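PDB 4L8N: PDZ domain protein from Parabacteroides distasonis, which is of unknown function but binds magnesium ions and combines N-terminal and C-terminal PDZ domains with a DUF4136 domain. Local coordinates for residues 127-133 with 294-300; 113-117 with 361-365; 330-336 with 442-447. All coordinates share one frame; numbering follows the deposited sequence.

Contact 1. Residues 127-133 with 294-300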
ATOM      1  N   PHE A 127      12.730   5.212  11.424  1.00 56.15           N
ATOM      2  CA  PHE A 127      11.700   5.654  10.486  1.00 55.09           C
ATOM      3  C   PHE A 127      11.322   4.496   9.545  1.00 58.31           C
ATOM      4  O   PHE A 127      12.097   3.549   9.369  1.00 57.68           O
ATOM      5  CB  PHE A 127      12.124   6.891   9.711  1.00 56.04           C
ATOM      6  CG  PHE A 127      13.346   6.757   8.842  1.00 57.51           C
ATOM      7  CD1 PHE A 127      14.620   6.971   9.364  1.00 60.29           C
ATOM      8  CD2 PHE A 127      13.222   6.538   7.472  1.00 59.44           C
ATOM      9  CE1 PHE A 127      15.750   6.894   8.544  1.00 60.64           C
ATOM     10  CE2 PHE A 127      14.353   6.471   6.652  1.00 61.27           C
ATOM     11  CZ  PHE A 127      15.609   6.647   7.193  1.00 59.28           C
ATOM     12  N   VAL A 128      10.099   4.553   9.000  1.00 53.19           N
ATOM     13  CA  VAL A 128       9.555   3.525   8.125  1.00 51.54           C
ATOM     14  C   VAL A 128       9.196   4.185   6.798  1.00 58.29           C
ATOM     15  O   VAL A 128       8.637   5.292   6.800  1.00 57.14           O
ATOM     16  CB  VAL A 128       8.357   2.760   8.763  1.00 52.49           C
ATOM     17  CG1 VAL A 128       8.000   1.546   7.931  1.00 51.47           C
ATOM     18  CG2 VAL A 128       8.668   2.321  10.191  1.00 51.85           C
ATOM     19  N   CYS A 129       9.546   3.519   5.663  1.00 56.06           N
ATOM     20  CA  CYS A 129       9.266   4.044   4.316  1.00 55.77           C
ATOM     21  C   CYS A 129       8.197   3.232   3.604  1.00 59.01           C
ATOM     22  O   CYS A 129       8.151   1.995   3.717  1.00 58.56           O
ATOM     23  CB  CYS A 129      10.537   4.117   3.485  1.00 55.92           C
ATOM     24  SG  CYS A 129      11.729   5.336   4.077  1.00 59.56           S
ATOM     25  N   PRO A 130       7.329   3.920   2.831  1.00 56.09           N
ATOM     26  CA  PRO A 130       6.250   3.200   2.136  1.00 55.05           C
ATOM     27  C   PRO A 130       6.770   2.678   0.812  1.00 54.33           C
ATOM     28  O   PRO A 130       6.410   3.163  -0.265  1.00 52.79           O
ATOM     29  CB  PRO A 130       5.154   4.266   2.002  1.00 57.33           C
ATOM     30  CG  PRO A 130       5.905   5.550   1.913  1.00 62.08           C
ATOM     31  CD  PRO A 130       7.267   5.371   2.547  1.00 57.36           C
ATOM     32  N   PHE A 131       7.684   1.715   0.912  1.00 50.27           N
ATOM     33  CA  PHE A 131       8.282   1.099  -0.264  1.00 49.28           C
ATOM     34  C   PHE A 131       7.714  -0.290  -0.469  1.00 52.13           C
ATOM     35  O   PHE A 131       7.766  -1.103   0.452  1.00 51.88           O
ATOM     36  CB  PHE A 131       9.828   1.007  -0.129  1.00 49.90           C
ATOM     37  CG  PHE A 131      10.616   2.289   0.046  1.00 50.41           C
ATOM     38  CD1 PHE A 131      10.097   3.514  -0.376  1.00 52.10           C
ATOM     39  CD2 PHE A 131      11.903   2.265   0.589  1.00 50.38           C
ATOM     40  CE1 PHE A 131      10.832   4.697  -0.225  1.00 52.70           C
ATOM     41  CE2 PHE A 131      12.641   3.445   0.729  1.00 52.86           C
ATOM     42  CZ  PHE A 131      12.101   4.655   0.325  1.00 51.58           C
ATOM     43  N   LYS A 132       7.204  -0.575  -1.662  1.00 47.61           N
ATOM     44  CA  LYS A 132       6.785  -1.922  -2.010  1.00 47.93           C
ATOM     45  C   LYS A 132       7.950  -2.498  -2.839  1.00 52.35           C
ATOM     46  O   LYS A 132       8.277  -1.956  -3.907  1.00 49.68           O
ATOM     47  CB  LYS A 132       5.417  -1.950  -2.746  1.00 50.70           C
ATOM     48  CG  LYS A 132       5.006  -3.317  -3.331  1.00 70.41           C
ATOM     49  CD  LYS A 132       4.451  -4.286  -2.271  1.00 87.29           C
ATOM     50  CE  LYS A 132       4.369  -5.703  -2.799  1.00103.59           C
ATOM     51  NZ  LYS A 132       5.662  -6.450  -2.693  1.00104.89           N
ATOM     52  N   THR A 133       8.621  -3.538  -2.299  1.00 50.54           N
ATOM     53  CA  THR A 133       9.777  -4.172  -2.954  1.00 50.18           C
ATOM     54  C   THR A 133       9.378  -5.577  -3.297  1.00 52.86           C
ATOM     55  O   THR A 133       9.035  -6.368  -2.412  1.00 52.76           O
ATOM     56  CB  THR A 133      11.067  -4.071  -2.089  1.00 50.20           C
ATOM     57  OG1 THR A 133      11.146  -2.734  -1.612  1.00 47.02           O
ATOM     58  CG2 THR A 133      12.333  -4.343  -2.887  1.00 45.40           C
ATOM     59  N   TYR A 294      12.422  -6.971   3.426  1.00 52.63           N
ATOM     60  CA  TYR A 294      11.106  -6.340   3.669  1.00 51.68           C
ATOM     61  C   TYR A 294      10.380  -6.051   2.370  1.00 56.23           C
ATOM     62  O   TYR A 294      10.851  -5.253   1.566  1.00 54.71           O
ATOM     63  CB  TYR A 294      11.238  -5.040   4.479  1.00 52.01           C
ATOM     64  CG  TYR A 294      11.808  -5.300   5.850  1.00 55.44           C
ATOM     65  CD1 TYR A 294      11.023  -5.852   6.857  1.00 58.71           C
ATOM     66  CD2 TYR A 294      13.158  -5.097   6.114  1.00 55.48           C
ATOM     67  CE1 TYR A 294      11.560  -6.167   8.099  1.00 60.79           C
ATOM     68  CE2 TYR A 294      13.703  -5.398   7.358  1.00 57.10           C
ATOM     69  CZ  TYR A 294      12.897  -5.927   8.350  1.00 68.73           C
ATOM     70  OH  TYR A 294      13.413  -6.230   9.585  1.00 77.69           O
ATOM     71  N   GLY A 295       9.224  -6.668   2.192  1.00 54.91           N
ATOM     72  CA  GLY A 295       8.432  -6.472   0.989  1.00 55.29           C
ATOM     73  C   GLY A 295       7.526  -5.261   0.967  1.00 62.04           C
ATOM     74  O   GLY A 295       7.258  -4.725  -0.109  1.00 59.75           O
ATOM     75  N   ARG A 296       7.023  -4.822   2.132  1.00 66.08           N
ATOM     76  CA  ARG A 296       6.030  -3.742   2.111  1.00 68.52           C
ATOM     77  C   ARG A 296       6.362  -2.450   2.879  1.00 76.15           C
ATOM     78  O   ARG A 296       6.012  -1.386   2.362  1.00 79.96           O
ATOM     79  CB  ARG A 296       4.655  -4.251   2.572  1.00 69.08           C
ATOM     80  CG  ARG A 296       3.545  -3.798   1.625  1.00 84.22           C
ATOM     81  CD  ARG A 296       2.188  -4.381   1.956  1.00 99.98           C
ATOM     82  NE  ARG A 296       1.651  -3.878   3.226  1.00113.98           N
ATOM     83  CZ  ARG A 296       0.913  -2.779   3.349  1.00121.93           C
ATOM     84  NH1 ARG A 296       0.622  -2.042   2.283  1.00 96.47           N
ATOM     85  NH2 ARG A 296       0.463  -2.406   4.542  1.00111.36           N
ATOM     86  N   ASN A 297       6.895  -2.493   4.096  1.00 70.15           N
ATOM     87  CA  ASN A 297       7.152  -1.223   4.810  1.00 68.70           C
ATOM     88  C   ASN A 297       8.515  -1.339   5.401  1.00 70.87           C
ATOM     89  O   ASN A 297       8.676  -2.136   6.338  1.00 74.12           O
ATOM     90  CB  ASN A 297       6.084  -0.930   5.891  1.00 65.35           C
ATOM     91  CG  ASN A 297       4.676  -0.677   5.390  1.00 85.16           C
ATOM     92  OD1 ASN A 297       3.750  -1.431   5.698  1.00 83.92           O
ATOM     93  ND2 ASN A 297       4.460   0.403   4.637  1.00 72.42           N
ATOM     94  N   VAL A 298       9.516  -0.621   4.822  1.00 59.77           N
ATOM     95  CA  VAL A 298      10.913  -0.781   5.223  1.00 55.68           C
ATOM     96  C   VAL A 298      11.281   0.006   6.497  1.00 55.20           C
ATOM     97  O   VAL A 298      11.352   1.248   6.480  1.00 53.78           O
ATOM     98  CB  VAL A 298      11.954  -0.487   4.096  1.00 56.88           C
ATOM     99  CG1 VAL A 298      13.310  -1.100   4.440  1.00 55.06           C
ATOM    100  CG2 VAL A 298      11.473  -0.966   2.731  1.00 56.19           C
ATOM    101  N   PRO A 299      11.688  -0.746   7.548  1.00 50.03           N
ATOM    102  CA  PRO A 299      12.183  -0.109   8.773  1.00 49.51           C
ATOM    103  C   PRO A 299      13.689   0.240   8.701  1.00 55.53           C
ATOM    104  O   PRO A 299      14.525  -0.634   8.405  1.00 56.54           O
ATOM    105  CB  PRO A 299      11.916  -1.184   9.830  1.00 51.32           C
ATOM    106  CG  PRO A 299      12.085  -2.462   9.124  1.00 55.56           C
ATOM    107  CD  PRO A 299      11.709  -2.221   7.679  1.00 51.40           C
ATOM    108  N   PHE A 300      14.036   1.513   9.005  1.00 51.20           N
ATOM    109  CA  PHE A 300      15.413   2.021   9.067  1.00 50.05           C
ATOM    110  C   PHE A 300      15.754   2.564  10.441  1.00 57.30           C
ATOM    111  O   PHE A 300      14.890   3.118  11.121  1.00 59.06           O
ATOM    112  CB  PHE A 300      15.658   3.143   8.058  1.00 50.89           C
ATOM    113  CG  PHE A 300      15.456   2.797   6.608  1.00 51.64           C
ATOM    114  CD1 PHE A 300      14.196   2.874   6.028  1.00 54.15           C
ATOM    115  CD2 PHE A 300      16.537   2.444   5.804  1.00 51.15           C
ATOM    116  CE1 PHE A 300      14.018   2.571   4.675  1.00 54.58           C
ATOM    117  CE2 PHE A 300      16.362   2.171   4.454  1.00 53.16           C
ATOM    118  CZ  PHE A 300      15.102   2.232   3.897  1.00 51.35           C
TER
HETATM  119  O   HOH W   1       9.970  -2.995   0.675  1.00 47.85           O

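Contact 2. Residues 113-117 with 361-365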
ATOM      1  N   ALA A 113      26.530   6.998  26.951  1.00 58.13           N
ATOM      2  CA  ALA A 113      25.997   7.163  28.304  1.00 58.74           C
ATOM      3  C   ALA A 113      25.783   8.646  28.665  1.00 62.37           C
ATOM      4  O   ALA A 113      24.809   8.969  29.352  1.00 63.48           O
ATOM      5  CB  ALA A 113      26.919   6.499  29.318  1.00 60.44           C
ATOM      6  N   TYR A 114      26.671   9.539  28.211  1.00 56.73           N
ATOM      7  CA  TYR A 114      26.544  10.977  28.474  1.00 55.25           C
ATOM      8  C   TYR A 114      26.008  11.749  27.223  1.00 56.89           C
ATOM      9  O   TYR A 114      26.268  12.944  27.081  1.00 56.04           O
ATOM     10  CB  TYR A 114      27.905  11.540  28.910  1.00 56.24           C
ATOM     11  CG  TYR A 114      28.316  11.241  30.337  1.00 59.67           C
ATOM     12  CD1 TYR A 114      27.903  12.057  31.385  1.00 62.80           C
ATOM     13  CD2 TYR A 114      29.220  10.224  30.624  1.00 60.54           C
ATOM     14  CE1 TYR A 114      28.332  11.832  32.691  1.00 67.08           C
ATOM     15  CE2 TYR A 114      29.636   9.971  31.928  1.00 62.58           C
ATOM     16  CZ  TYR A 114      29.194  10.781  32.961  1.00 73.29           C
ATOM     17  OH  TYR A 114      29.612  10.556  34.249  1.00 73.35           O
ATOM     18  N   ALA A 115      25.211  11.087  26.364  1.00 53.24           N
ATOM     19  CA  ALA A 115      24.682  11.641  25.104  1.00 52.17           C
ATOM     20  C   ALA A 115      23.828  12.913  25.272  1.00 59.16           C
ATOM     21  O   ALA A 115      23.743  13.728  24.349  1.00 58.75           O
ATOM     22  CB  ALA A 115      23.869  10.588  24.373  1.00 52.03           C
HETATM   23  N   MSE A 116      23.225  13.110  26.436  1.00 56.94           N
HETATM   24  CA  MSE A 116      22.382  14.262  26.582  1.00 56.89           C
HETATM   25  C   MSE A 116      23.170  15.544  26.799  1.00 59.57           C
HETATM   26  O   MSE A 116      22.592  16.624  26.707  1.00 59.96           O
HETATM   27  CB  MSE A 116      21.292  14.021  27.595  1.00 61.17           C
HETATM   28  CG  MSE A 116      20.146  13.256  26.939  1.00 68.96           C
HETATM   29 SE   MSE A 116      18.847  12.725  28.207  0.75 80.65          SE
HETATM   30  CE  MSE A 116      18.371  10.909  27.413  1.00 77.63           C
ATOM     31  N   TYR A 117      24.500  15.451  26.884  1.00 55.11           N
ATOM     32  CA  TYR A 117      25.335  16.638  26.836  1.00 54.49           C
ATOM     33  C   TYR A 117      25.241  17.204  25.411  1.00 56.20           C
ATOM     34  O   TYR A 117      25.288  18.423  25.208  1.00 54.49           O
ATOM     35  CB  TYR A 117      26.805  16.284  27.126  1.00 56.08           C
ATOM     36  CG  TYR A 117      27.230  16.041  28.559  1.00 58.92           C
ATOM     37  CD1 TYR A 117      26.709  16.804  29.601  1.00 62.33           C
ATOM     38  CD2 TYR A 117      28.282  15.180  28.852  1.00 59.35           C
ATOM     39  CE1 TYR A 117      27.163  16.646  30.913  1.00 64.58           C
ATOM     40  CE2 TYR A 117      28.753  15.025  30.154  1.00 61.63           C
ATOM     41  CZ  TYR A 117      28.178  15.745  31.186  1.00 69.58           C
ATOM     42  OH  TYR A 117      28.619  15.555  32.472  1.00 72.81           O
ATOM     43  N   TYR A 361      24.890  13.539  37.031  1.00 76.24           N
ATOM     44  CA  TYR A 361      24.494  13.717  35.633  1.00 74.67           C
ATOM     45  C   TYR A 361      22.976  13.911  35.518  1.00 81.03           C
ATOM     46  O   TYR A 361      22.527  14.804  34.794  1.00 79.96           O
ATOM     47  CB  TYR A 361      24.961  12.507  34.792  1.00 74.14           C
ATOM     48  CG  TYR A 361      24.564  12.552  33.333  1.00 73.65           C
ATOM     49  CD1 TYR A 361      25.068  13.533  32.481  1.00 74.60           C
ATOM     50  CD2 TYR A 361      23.720  11.590  32.791  1.00 73.91           C
ATOM     51  CE1 TYR A 361      24.737  13.554  31.126  1.00 73.73           C
ATOM     52  CE2 TYR A 361      23.378  11.604  31.441  1.00 73.21           C
ATOM     53  CZ  TYR A 361      23.889  12.589  30.612  1.00 78.69           C
ATOM     54  OH  TYR A 361      23.539  12.626  29.286  1.00 76.75           O
ATOM     55  N   LYS A 362      22.192  13.071  36.233  1.00 80.10           N
ATOM     56  CA  LYS A 362      20.723  13.128  36.283  1.00 80.69           C
ATOM     57  C   LYS A 362      20.268  14.485  36.838  1.00 82.32           C
ATOM     58  O   LYS A 362      19.252  15.013  36.395  1.00 82.77           O
ATOM     59  CB  LYS A 362      20.143  11.978  37.138  1.00 85.76           C
ATOM     60  CG  LYS A 362      20.273  10.592  36.517  1.00 98.47           C
ATOM     61  CD  LYS A 362      19.539   9.545  37.341  1.00110.01           C
ATOM     62  CE  LYS A 362      20.170   8.175  37.227  1.00121.08           C
ATOM     63  NZ  LYS A 362      21.261   7.983  38.223  1.00130.54           N
ATOM     64  N   ARG A 363      21.041  15.053  37.775  1.00 77.01           N
ATOM     65  CA  ARG A 363      20.784  16.364  38.365  1.00 77.20           C
ATOM     66  C   ARG A 363      20.967  17.469  37.326  1.00 80.33           C
ATOM     67  O   ARG A 363      20.154  18.395  37.299  1.00 81.70           O
ATOM     68  CB  ARG A 363      21.688  16.608  39.569  1.00 76.75           C
ATOM     69  CG  ARG A 363      21.149  15.997  40.851  1.00 85.45           C
ATOM     70  CD  ARG A 363      22.109  16.231  41.988  1.00 89.57           C
ATOM     71  NE  ARG A 363      22.846  15.010  42.316  1.00 98.80           N
ATOM     72  CZ  ARG A 363      24.146  14.968  42.601  1.00110.04           C
ATOM     73  NH1 ARG A 363      24.877  16.081  42.582  1.00 90.37           N
ATOM     74  NH2 ARG A 363      24.732  13.810  42.886  1.00 92.01           N
ATOM     75  N   PHE A 364      22.009  17.350  36.449  1.00 72.95           N
ATOM     76  CA  PHE A 364      22.312  18.285  35.351  1.00 69.58           C
ATOM     77  C   PHE A 364      21.187  18.312  34.302  1.00 71.00           C
ATOM     78  O   PHE A 364      20.870  19.377  33.784  1.00 69.98           O
ATOM     79  CB  PHE A 364      23.664  17.937  34.658  1.00 69.09           C
ATOM     80  CG  PHE A 364      23.890  18.558  33.289  1.00 68.25           C
ATOM     81  CD1 PHE A 364      24.278  19.890  33.164  1.00 69.86           C
ATOM     82  CD2 PHE A 364      23.696  17.816  32.128  1.00 69.36           C
ATOM     83  CE1 PHE A 364      24.443  20.472  31.907  1.00 68.46           C
ATOM     84  CE2 PHE A 364      23.876  18.398  30.868  1.00 70.15           C
ATOM     85  CZ  PHE A 364      24.260  19.719  30.770  1.00 67.56           C
ATOM     86  N   ILE A 365      20.629  17.151  33.950  1.00 66.49           N
ATOM     87  CA  ILE A 365      19.589  17.095  32.930  1.00 65.78           C
ATOM     88  C   ILE A 365      18.336  17.775  33.439  1.00 73.18           C
ATOM     89  O   ILE A 365      17.706  18.514  32.689  1.00 72.79           O
ATOM     90  CB  ILE A 365      19.343  15.649  32.462  1.00 67.68           C
ATOM     91  CG1 ILE A 365      20.594  15.136  31.728  1.00 66.68           C
ATOM     92  CG2 ILE A 365      18.114  15.557  31.561  1.00 66.29           C
ATOM     93  CD1 ILE A 365      20.828  13.784  31.966  1.00 77.88           C
TER
HETATM   94  O   HOH W   2      22.488  10.567  28.431  1.00 66.46           O

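Contact 3. Residues 330-336 with 442-447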
ATOM      1  N   PRO A 330      45.694   9.493  20.507  1.00 68.90           N
ATOM      2  CA  PRO A 330      46.286  10.694  21.110  1.00 68.31           C
ATOM      3  C   PRO A 330      46.837  10.449  22.521  1.00 73.29           C
ATOM      4  O   PRO A 330      47.899  10.997  22.828  1.00 74.97           O
ATOM      5  CB  PRO A 330      45.114  11.696  21.121  1.00 68.25           C
ATOM      6  CG  PRO A 330      44.202  11.242  20.067  1.00 71.03           C
ATOM      7  CD  PRO A 330      44.304   9.748  20.067  1.00 67.81           C
ATOM      8  N   ALA A 331      46.168   9.599  23.357  1.00 68.96           N
ATOM      9  CA  ALA A 331      46.618   9.314  24.734  1.00 69.59           C
ATOM     10  C   ALA A 331      47.896   8.507  24.744  1.00 78.27           C
ATOM     11  O   ALA A 331      48.724   8.722  25.632  1.00 79.99           O
ATOM     12  CB  ALA A 331      45.548   8.600  25.535  1.00 69.71           C
ATOM     13  N   TYR A 332      48.076   7.597  23.751  1.00 76.29           N
ATOM     14  CA  TYR A 332      49.301   6.803  23.609  1.00 77.79           C
ATOM     15  C   TYR A 332      50.471   7.725  23.233  1.00 81.32           C
ATOM     16  O   TYR A 332      51.529   7.651  23.851  1.00 81.60           O
ATOM     17  CB  TYR A 332      49.148   5.660  22.577  1.00 79.16           C
ATOM     18  CG  TYR A 332      50.441   4.888  22.404  1.00 83.74           C
ATOM     19  CD1 TYR A 332      50.778   3.854  23.273  1.00 87.63           C
ATOM     20  CD2 TYR A 332      51.387   5.279  21.458  1.00 84.82           C
ATOM     21  CE1 TYR A 332      52.000   3.191  23.167  1.00 90.67           C
ATOM     22  CE2 TYR A 332      52.622   4.647  21.365  1.00 87.62           C
ATOM     23  CZ  TYR A 332      52.922   3.593  22.211  1.00 96.25           C
ATOM     24  OH  TYR A 332      54.144   2.972  22.107  1.00 96.29           O
ATOM     25  N   ALA A 333      50.265   8.576  22.207  1.00 77.61           N
ATOM     26  CA  ALA A 333      51.228   9.554  21.704  1.00 78.35           C
ATOM     27  C   ALA A 333      51.623  10.556  22.789  1.00 84.92           C
ATOM     28  O   ALA A 333      52.768  11.014  22.796  1.00 85.94           O
ATOM     29  CB  ALA A 333      50.652  10.288  20.503  1.00 77.50           C
ATOM     30  N   ALA A 334      50.680  10.873  23.714  1.00 81.52           N
ATOM     31  CA  ALA A 334      50.882  11.775  24.856  1.00 80.99           C
ATOM     32  C   ALA A 334      51.649  11.085  25.984  1.00 84.34           C
ATOM     33  O   ALA A 334      52.150  11.762  26.877  1.00 85.68           O
ATOM     34  CB  ALA A 334      49.544  12.280  25.374  1.00 80.47           C
ATOM     35  N   GLY A 335      51.725   9.757  25.943  1.00 79.44           N
ATOM     36  CA  GLY A 335      52.454   8.971  26.930  1.00 80.30           C
ATOM     37  C   GLY A 335      51.655   8.377  28.074  1.00 83.83           C
ATOM     38  O   GLY A 335      52.238   7.931  29.067  1.00 85.06           O
ATOM     39  N   ILE A 336      50.319   8.371  27.967  1.00 78.89           N
ATOM     40  CA  ILE A 336      49.458   7.764  28.993  1.00 77.88           C
ATOM     41  C   ILE A 336      49.617   6.255  28.855  1.00 82.44           C
ATOM     42  O   ILE A 336      49.713   5.762  27.728  1.00 82.59           O
ATOM     43  CB  ILE A 336      47.975   8.237  28.847  1.00 77.92           C
ATOM     44  CG1 ILE A 336      47.863   9.787  28.927  1.00 76.74           C
ATOM     45  CG2 ILE A 336      47.018   7.524  29.830  1.00 77.24           C
ATOM     46  CD1 ILE A 336      48.274  10.422  30.254  1.00 81.99           C
ATOM     47  N   VAL A 442      49.645  16.124  31.244  1.00 86.63           N
ATOM     48  CA  VAL A 442      49.835  16.054  29.804  1.00 84.75           C
ATOM     49  C   VAL A 442      48.603  16.669  29.120  1.00 85.32           C
ATOM     50  O   VAL A 442      47.484  16.546  29.621  1.00 84.12           O
ATOM     51  CB  VAL A 442      50.195  14.617  29.311  1.00 89.54           C
ATOM     52  CG1 VAL A 442      48.976  13.711  29.195  1.00 88.84           C
ATOM     53  CG2 VAL A 442      50.976  14.655  27.999  1.00 89.34           C
ATOM     54  N   ILE A 443      48.833  17.392  28.022  1.00 80.35           N
ATOM     55  CA  ILE A 443      47.758  18.027  27.272  1.00 78.70           C
ATOM     56  C   ILE A 443      47.457  17.134  26.093  1.00 80.49           C
ATOM     57  O   ILE A 443      48.342  16.892  25.262  1.00 81.53           O
ATOM     58  CB  ILE A 443      48.060  19.485  26.842  1.00 81.58           C
ATOM     59  CG1 ILE A 443      48.798  20.321  27.918  1.00 83.56           C
ATOM     60  CG2 ILE A 443      46.825  20.160  26.311  1.00 80.78           C
ATOM     61  CD1 ILE A 443      48.216  20.374  29.364  1.00 98.28           C
ATOM     62  N   ILE A 444      46.223  16.607  26.038  1.00 72.46           N
ATOM     63  CA  ILE A 444      45.846  15.704  24.969  1.00 69.37           C
ATOM     64  C   ILE A 444      44.921  16.425  24.028  1.00 69.72           C
ATOM     65  O   ILE A 444      43.833  16.815  24.435  1.00 69.21           O
ATOM     66  CB  ILE A 444      45.224  14.381  25.509  1.00 71.85           C
ATOM     67  CG1 ILE A 444      46.208  13.637  26.450  1.00 73.00           C
ATOM     68  CG2 ILE A 444      44.791  13.488  24.343  1.00 71.87           C
ATOM     69  CD1 ILE A 444      45.704  12.311  27.083  1.00 76.56           C
ATOM     70  N   ARG A 445      45.350  16.637  22.780  1.00 65.17           N
ATOM     71  CA  ARG A 445      44.435  17.183  21.802  1.00 64.30           C
ATOM     72  C   ARG A 445      43.730  15.982  21.195  1.00 72.45           C
ATOM     73  O   ARG A 445      44.384  15.138  20.574  1.00 74.16           O
ATOM     74  CB  ARG A 445      45.067  18.078  20.739  1.00 60.29           C
ATOM     75  CG  ARG A 445      43.946  18.734  19.930  1.00 61.29           C
ATOM     76  CD  ARG A 445      44.431  19.683  18.876  1.00 60.97           C
ATOM     77  NE  ARG A 445      44.689  21.013  19.402  1.00 65.13           N
ATOM     78  CZ  ARG A 445      43.809  22.000  19.429  1.00 63.16           C
ATOM     79  NH1 ARG A 445      42.582  21.819  18.961  1.00 48.81           N
ATOM     80  NH2 ARG A 445      44.149  23.180  19.913  1.00 52.12           N
ATOM     81  N   PRO A 446      42.417  15.820  21.434  1.00 69.31           N
ATOM     82  CA  PRO A 446      41.747  14.640  20.913  1.00 68.78           C
ATOM     83  C   PRO A 446      41.480  14.758  19.432  1.00 73.43           C
ATOM     84  O   PRO A 446      41.564  15.848  18.833  1.00 73.89           O
ATOM     85  CB  PRO A 446      40.428  14.607  21.708  1.00 69.76           C
ATOM     86  CG  PRO A 446      40.540  15.666  22.752  1.00 74.00           C
ATOM     87  CD  PRO A 446      41.469  16.667  22.178  1.00 69.87           C
ATOM     88  N   THR A 447      41.146  13.614  18.850  1.00 68.52           N
ATOM     89  CA  THR A 447      40.707  13.523  17.471  1.00 66.44           C
ATOM     90  C   THR A 447      39.215  13.375  17.559  1.00 66.51           C
ATOM     91  O   THR A 447      38.695  12.891  18.563  1.00 65.62           O
ATOM     92  CB  THR A 447      41.416  12.408  16.721  1.00 75.54           C
ATOM     93  OG1 THR A 447      41.331  11.187  17.463  1.00 74.10           O
ATOM     94  CG2 THR A 447      42.861  12.760  16.400  1.00 78.05           C
TER

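Contact 1. Residues 127-133 with 294-300
The carbonyl oxygen of Gly295 is gripped by three groups of the facing segment. Thr133 N donates to Gly295 O at 2.8 Å, tilted 34° from the carbonyl plane; the CA-H of Lys132 points at the same oxygen, and Lys132 NZ adds a weak bond at 3.5 Å. The lysine chain bends at chi2 and chi4 to get there, and its NZ has its main partner in Thr134 OG1. Nearby, one water donates to both Phe131 O and Tyr294 O and lies 2.6 Å from Thr133 OG1. Further along, 127-129 and 298-300 run as antiparallel neighbours in the large mixed sheet, with Phe127-Phe300 and Cys129-Val298 as hydrogen-bonded pairs flanking Val128-Pro299. Pro130, centre of an inverse gamma turn, interrupts strand 123-135. Phe127 and Phe300 lie side by side with Cys129 SG on the face they share with Val298. Phe127 holds CG between its backbone N and carbonyl carbon (chi1 61°), which lays its ring beneath Phe300 CB, 3.6 Å from Phe127 CZ. The two rings are nearly parallel, at 13°, but slid apart. Cys129 SG comes obliquely to the Phe300 ring, 3.6 Å from Phe300 CE1, and Phe131 CB meets Val298 CG2 at 3.8 Å. Leu284 of helix 274-285 touches both Phe131 and Phe300, while Arg296 makes a salt bridge to Glu235 of the second subunit.

Contact 2. Residues 113-117 with 361-365
Tyr361 reaches out from helix 354-367 and sets its ring with a face toward Tyr114 and an edge toward Tyr117, two residues of the turn that follows helix 107-113. Tyr114 presents its edge to one face of the Tyr361 ring, with the planes at 73° and Tyr114 CD1 3.4 Å from Tyr361 CD1. The opposite face is covered by Ile365 CD1, one helical turn on. Tyr361 in turn uses its own edge: its CE1 stands over the centre of the Tyr117 ring, 3.9 Å from Tyr117 CE1, in a second T-shaped pair at 82°. Tyr117 then passes an edge on to the face of Phe364 in an offset edge-to-face contact, Tyr117 CD1 lying 3.5 Å from Phe364 CE2. These four rings form an aromatic cluster joining the turn to the helix. Tyr361 carries CG anti to its backbone N (chi1 178°), which sends OH out to the main chain, where it accepts a bent bond from the amide N of Met116, a selenomethionine, at 2.9 Å. A water 2.5 Å from Tyr361 OH donates to Ala113 O, linking the phenol to the last turn of helix 107-113. The ring walls are thus apolar and the phenol end polar: Met116 N and the water anchor the oxygen, while Tyr114 CD1 and Ile365 CD1 on the two faces probably restrict flipping of the ring.

Contact 3. Residues 330-336 with 442-447
Pro330, Ala331, Ala334 and Ile336 lie against Val442 and Ile444, packing a short helix onto the long strand 438-456. The run Ser-Pro-Ala and, after two intervening residues, Ala-Gly-Ile is consistent with the short first helix of a PDZ domain, here the C-terminal one, and its end is a Schellman motif. Backbone bonds make that turn: Gly335, with phi 97°, donates its N to Tyr332 O at 3.0 Å, and Ile336 N goes back to Ala331 O at 2.8 Å. The turn after Gly335 brings Ile336 to the strand.

Across the contact the interactions are apolar. Ile444 sits in the middle and uses every branch: CG2 meets Pro330 CB at 3.7 Å, CG1 lies against Ala334 CB, and CD1 reaches Ala331 as well as Ile336 CG1, the last at 3.8 Å. Its CG1 is anti to the carbonyl carbon (chi1 -58°), and with chi2 extended the chain runs in between Ala331 and Ile336. Cut back to an alanine, this position would probably leave a gap beneath the helix, with Ala331 CB losing its neighbour on the strand and Pro330 CB, Ala334 CB and Ile336 CG1 each losing one contact. Val442 divides its methyls, CG1 meeting Ile336 CD1 at 3.5 Å and CG2 turning to Ala334 CB. Val325 of strand 322-325 also touches Ala331 and Ile336.

Polar atoms enter only as neighbours of carbon. Val442 CG2 lies 3.3 Å from Ala334 O. At the proline end, the pyrrolidine ring of Pro330 rests with CB 3.6 Å from Arg445 O and with CG 3.9 Å from Thr447 OG1.

In the fold
Going from the N terminus, the chain first lays down 113-117, the opening half of contact 2, and then 127-133, which opens contact 1. Contact 1 closes at 294-300, after 160 intervening residues, pairing strand 123-135 with strand 298-309; its loop lies wholly within that of contact 2. Next comes 330-336, the start of contact 3, before 361-365 closes contact 2 and ties the turn after helix 107-113 to helix 354-367. Contact 3 closes only at 442-447, setting helix 330-333 on strand 438-456, so these two loops cross. Strands 298-309 and 438-456 are neighbours in one sheet, yet contacts 1 and 3 have centres 45 Å apart, on opposite sides of the chain's centre.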